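Long-range contact in GH26C (PDB 6Q78), which probably hydrolyses internal beta-1,4-mannosidic linkages of mannans, as a family 26 endo-mannanase: residues E52-M57 / E65-F70. Sequence-based numbering, arbitrary orientation.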
ATOM      1  N   GLU A  52      -4.479  -0.032  25.045  1.00 19.07           N
ATOM      2  CA  GLU A  52      -5.390   1.002  24.564  1.00 21.00           C
ATOM      3  C   GLU A  52      -5.414   1.159  23.048  1.00 19.48           C
ATOM      4  O   GLU A  52      -6.145   2.021  22.553  1.00 19.41           O
ATOM      5  CB  GLU A  52      -4.993   2.352  25.175  1.00 24.55           C
ATOM      6  CG  GLU A  52      -5.024   2.369  26.701  1.00 32.26           C
ATOM      7  CD  GLU A  52      -4.324   3.579  27.306  1.00 36.82           C
ATOM      8  OE1 GLU A  52      -3.510   4.223  26.610  1.00 32.27           O
ATOM      9  OE2 GLU A  52      -4.592   3.880  28.495  1.00 47.94           O
ATOM     10  N   THR A  53      -4.662   0.346  22.305  1.00 17.34           N
ATOM     11  CA  THR A  53      -4.532   0.547  20.862  1.00 15.12           C
ATOM     12  C   THR A  53      -5.890   0.557  20.163  1.00 14.59           C
ATOM     13  O   THR A  53      -6.098   1.327  19.220  1.00 14.21           O
ATOM     14  CB  THR A  53      -3.631  -0.536  20.264  1.00 14.11           C
ATOM     15  OG1 THR A  53      -2.339  -0.447  20.870  1.00 15.68           O
ATOM     16  CG2 THR A  53      -3.462  -0.335  18.728  1.00 13.29           C
ATOM     17  N   ARG A  54      -6.801  -0.324  20.582  1.00 16.09           N
ATOM     18  CA  ARG A  54      -8.109  -0.408  19.938  1.00 14.47           C
ATOM     19  C   ARG A  54      -8.814   0.934  19.892  1.00 17.25           C
ATOM     20  O   ARG A  54      -9.573   1.193  18.949  1.00 17.94           O
ATOM     21  CB  ARG A  54      -8.991  -1.406  20.697  1.00 17.04           C
ATOM     22  CG  ARG A  54      -8.530  -2.859  20.521  1.00 19.26           C
ATOM     23  CD  ARG A  54      -9.369  -3.838  21.354  1.00 15.54           C
ATOM     24  NE  ARG A  54      -8.841  -5.184  21.163  1.00 16.12           N
ATOM     25  CZ  ARG A  54      -9.191  -5.985  20.154  1.00 16.40           C
ATOM     26  NH1 ARG A  54     -10.121  -5.597  19.275  1.00 14.77           N
ATOM     27  NH2 ARG A  54      -8.622  -7.188  20.028  1.00 19.89           N
ATOM     28  N   SER A  55      -8.586   1.797  20.887  1.00 18.09           N
ATOM     29  CA  SER A  55      -9.285   3.075  20.928  1.00 17.18           C
ATOM     30  C   SER A  55      -8.793   4.051  19.864  1.00 16.79           C
ATOM     31  O   SER A  55      -9.412   5.110  19.686  1.00 18.98           O
ATOM     32  CB  SER A  55      -9.199   3.694  22.332  1.00 24.11           C
ATOM     33  OG  SER A  55      -7.890   4.189  22.583  1.00 29.48           O
ATOM     34  N   PHE A  56      -7.716   3.712  19.147  1.00 15.76           N
ATOM     35  CA  PHE A  56      -7.154   4.567  18.108  1.00 16.25           C
ATOM     36  C   PHE A  56      -7.342   4.000  16.715  1.00 14.07           C
ATOM     37  O   PHE A  56      -6.814   4.574  15.753  1.00 13.98           O
ATOM     38  CB  PHE A  56      -5.672   4.811  18.383  1.00 15.48           C
ATOM     39  CG  PHE A  56      -5.452   5.510  19.664  1.00 17.14           C
ATOM     40  CD1 PHE A  56      -5.740   6.855  19.773  1.00 18.08           C
ATOM     41  CD2 PHE A  56      -5.067   4.806  20.802  1.00 19.61           C
ATOM     42  CE1 PHE A  56      -5.580   7.510  20.973  1.00 23.69           C
ATOM     43  CE2 PHE A  56      -4.921   5.464  22.003  1.00 23.00           C
ATOM     44  CZ  PHE A  56      -5.172   6.803  22.079  1.00 20.50           C
ATOM     45  N   MET A  57      -8.085   2.907  16.591  1.00 14.72           N
ATOM     46  CA  MET A  57      -8.252   2.166  15.347  1.00 12.43           C
ATOM     47  C   MET A  57      -9.619   2.411  14.713  1.00 12.70           C
ATOM     48  O   MET A  57     -10.619   2.620  15.406  1.00 13.61           O
ATOM     49  CB  MET A  57      -8.094   0.672  15.586  1.00 11.78           C
ATOM     50  CG  MET A  57      -6.676   0.335  15.975  1.00 12.71           C
ATOM     51  SD  MET A  57      -6.462  -1.406  16.418  1.00 14.91           S
ATOM     52  CE  MET A  57      -6.860  -2.217  14.839  1.00 15.12           C
ATOM     53  N   GLU A  65      -4.302  -9.868  16.292  1.00 11.79           N
ATOM     54  CA  GLU A  65      -3.107  -9.662  15.476  1.00 11.27           C
ATOM     55  C   GLU A  65      -3.191  -8.365  14.679  1.00  8.26           C
ATOM     56  O   GLU A  65      -2.154  -7.768  14.362  1.00  8.87           O
ATOM     57  CB  GLU A  65      -2.902 -10.832  14.501  1.00 11.72           C
ATOM     58  CG  GLU A  65      -2.495 -12.162  15.153  1.00 12.09           C
ATOM     59  CD  GLU A  65      -3.604 -12.832  15.957  1.00 15.52           C
ATOM     60  OE1 GLU A  65      -4.820 -12.568  15.778  1.00 13.42           O
ATOM     61  OE2 GLU A  65      -3.258 -13.660  16.833  1.00 20.67           O
ATOM     62  N   THR A  66      -4.415  -7.921  14.308  1.00  9.10           N
ATOM     63  CA  THR A  66      -4.571  -6.660  13.591  1.00  9.02           C
ATOM     64  C   THR A  66      -4.292  -5.482  14.518  1.00  9.58           C
ATOM     65  O   THR A  66      -3.647  -4.513  14.109  1.00 10.15           O
ATOM     66  CB  THR A  66      -5.990  -6.590  13.003  1.00  9.75           C
ATOM     67  OG1 THR A  66      -6.218  -7.744  12.185  1.00  8.66           O
ATOM     68  CG2 THR A  66      -6.211  -5.334  12.160  1.00 10.43           C
ATOM     69  N   VAL A  67      -4.757  -5.565  15.765  1.00 10.47           N
ATOM     70  CA  VAL A  67      -4.432  -4.560  16.780  1.00 11.56           C
ATOM     71  C   VAL A  67      -2.919  -4.506  16.993  1.00 12.64           C
ATOM     72  O   VAL A  67      -2.308  -3.421  17.065  1.00 11.02           O
ATOM     73  CB  VAL A  67      -5.170  -4.890  18.095  1.00 11.04           C
ATOM     74  CG1 VAL A  67      -4.748  -3.896  19.221  1.00 12.12           C
ATOM     75  CG2 VAL A  67      -6.704  -4.841  17.895  1.00 13.16           C
ATOM     76  N   ALA A  68      -2.289  -5.683  17.122  1.00 10.24           N
ATOM     77  CA  ALA A  68      -0.839  -5.700  17.317  1.00 10.29           C
ATOM     78  C   ALA A  68      -0.123  -5.070  16.126  1.00 11.38           C
ATOM     79  O   ALA A  68       0.843  -4.312  16.303  1.00 10.52           O
ATOM     80  CB  ALA A  68      -0.354  -7.130  17.549  1.00 11.13           C
ATOM     81  N   LEU A  69      -0.578  -5.368  14.899  1.00  8.54           N
ATOM     82  CA  LEU A  69       0.053  -4.746  13.735  1.00  7.89           C
ATOM     83  C   LEU A  69      -0.001  -3.219  13.817  1.00 10.44           C
ATOM     84  O   LEU A  69       1.007  -2.536  13.564  1.00  9.59           O
ATOM     85  CB  LEU A  69      -0.589  -5.268  12.457  1.00  7.34           C
ATOM     86  CG  LEU A  69      -0.079  -4.607  11.182  1.00  7.94           C
ATOM     87  CD1 LEU A  69       1.381  -4.885  10.905  1.00  9.22           C
ATOM     88  CD2 LEU A  69      -0.923  -5.045   9.996  1.00 10.92           C
ATOM     89  N   PHE A  70      -1.165  -2.661  14.158  1.00  8.72           N
ATOM     90  CA  PHE A  70      -1.265  -1.210  14.270  1.00  9.14           C
ATOM     91  C   PHE A  70      -0.287  -0.688  15.321  1.00 10.20           C
ATOM     92  O   PHE A  70       0.484   0.249  15.066  1.00 11.63           O
ATOM     93  CB  PHE A  70      -2.713  -0.820  14.598  1.00 11.40           C
ATOM     94  CG  PHE A  70      -2.942   0.656  14.662  1.00 10.20           C
ATOM     95  CD1 PHE A  70      -2.574   1.382  15.796  1.00 12.96           C
ATOM     96  CD2 PHE A  70      -3.539   1.321  13.579  1.00 11.84           C
ATOM     97  CE1 PHE A  70      -2.812   2.762  15.867  1.00 12.31           C
ATOM     98  CE2 PHE A  70      -3.783   2.676  13.655  1.00 12.78           C
ATOM     99  CZ  PHE A  70      -3.400   3.410  14.793  1.00 11.72           C
TER
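Thr-53 reaches helix 64-76 with its methyl, whose CG2 lies 3.5 Å from CD1 of Phe-70 and also near the backbone O of Val-67. With OG1 at chi1 -60°, CG2 lies anti to the backbone N, while OG1 hydrogen-bonds the carbonyl O of Pro-50. Threonine suits the place because one branch can pack against carbon as the other bonds a carbonyl just upstream.

Arg-54 starts out pointing from the helix, but its extended chain brings the guanidinium across Val-67, whose CG2 stands 3.5 Å from CZ, over the centre of one face. The flat group thus offers its weakly solvated face to a methyl and keeps its N-H groups for other partners: NH1 bonds the carbonyl oxygens of Pro-60 and Ala-62, tying the 3-10 turn to the chain leading into the helix. Branching lets Val-67 serve several neighbours, CG1 against Thr-53 CB and CG2 between this guanidinium and Met-57 SD.

Phe-56 presents its backbone O obliquely to the Phe-70 ring, 3.7 Å from CZ, and its CB to CE1; its large apolar ring turns off to pack on Phe-48 and Val-328.

Met-57 slides past Phe-70 in the opposite direction. Its CG makes a CH-pi contact over the ring face, 4.1 Å from the Phe-70 centroid and 15° off the normal; SD, oblique to the same ring, adds a Met-aromatic contact. A bend at chi3 (63°) carries CE to 4.0 Å from the O of Thr-66, and Leu-266 of strand 265-269 also touches this side chain. An unbranched, flexible thioether can follow such a surface.

No hydrogen bond joins the two segments. The 3-10 turn therefore packs on the helix, buried at the N-terminal end of the barrel strands, through dispersion and weak aromatic contacts, while Thr-53 OG1 and Arg-54 NH1 take nearby backbone carbonyls.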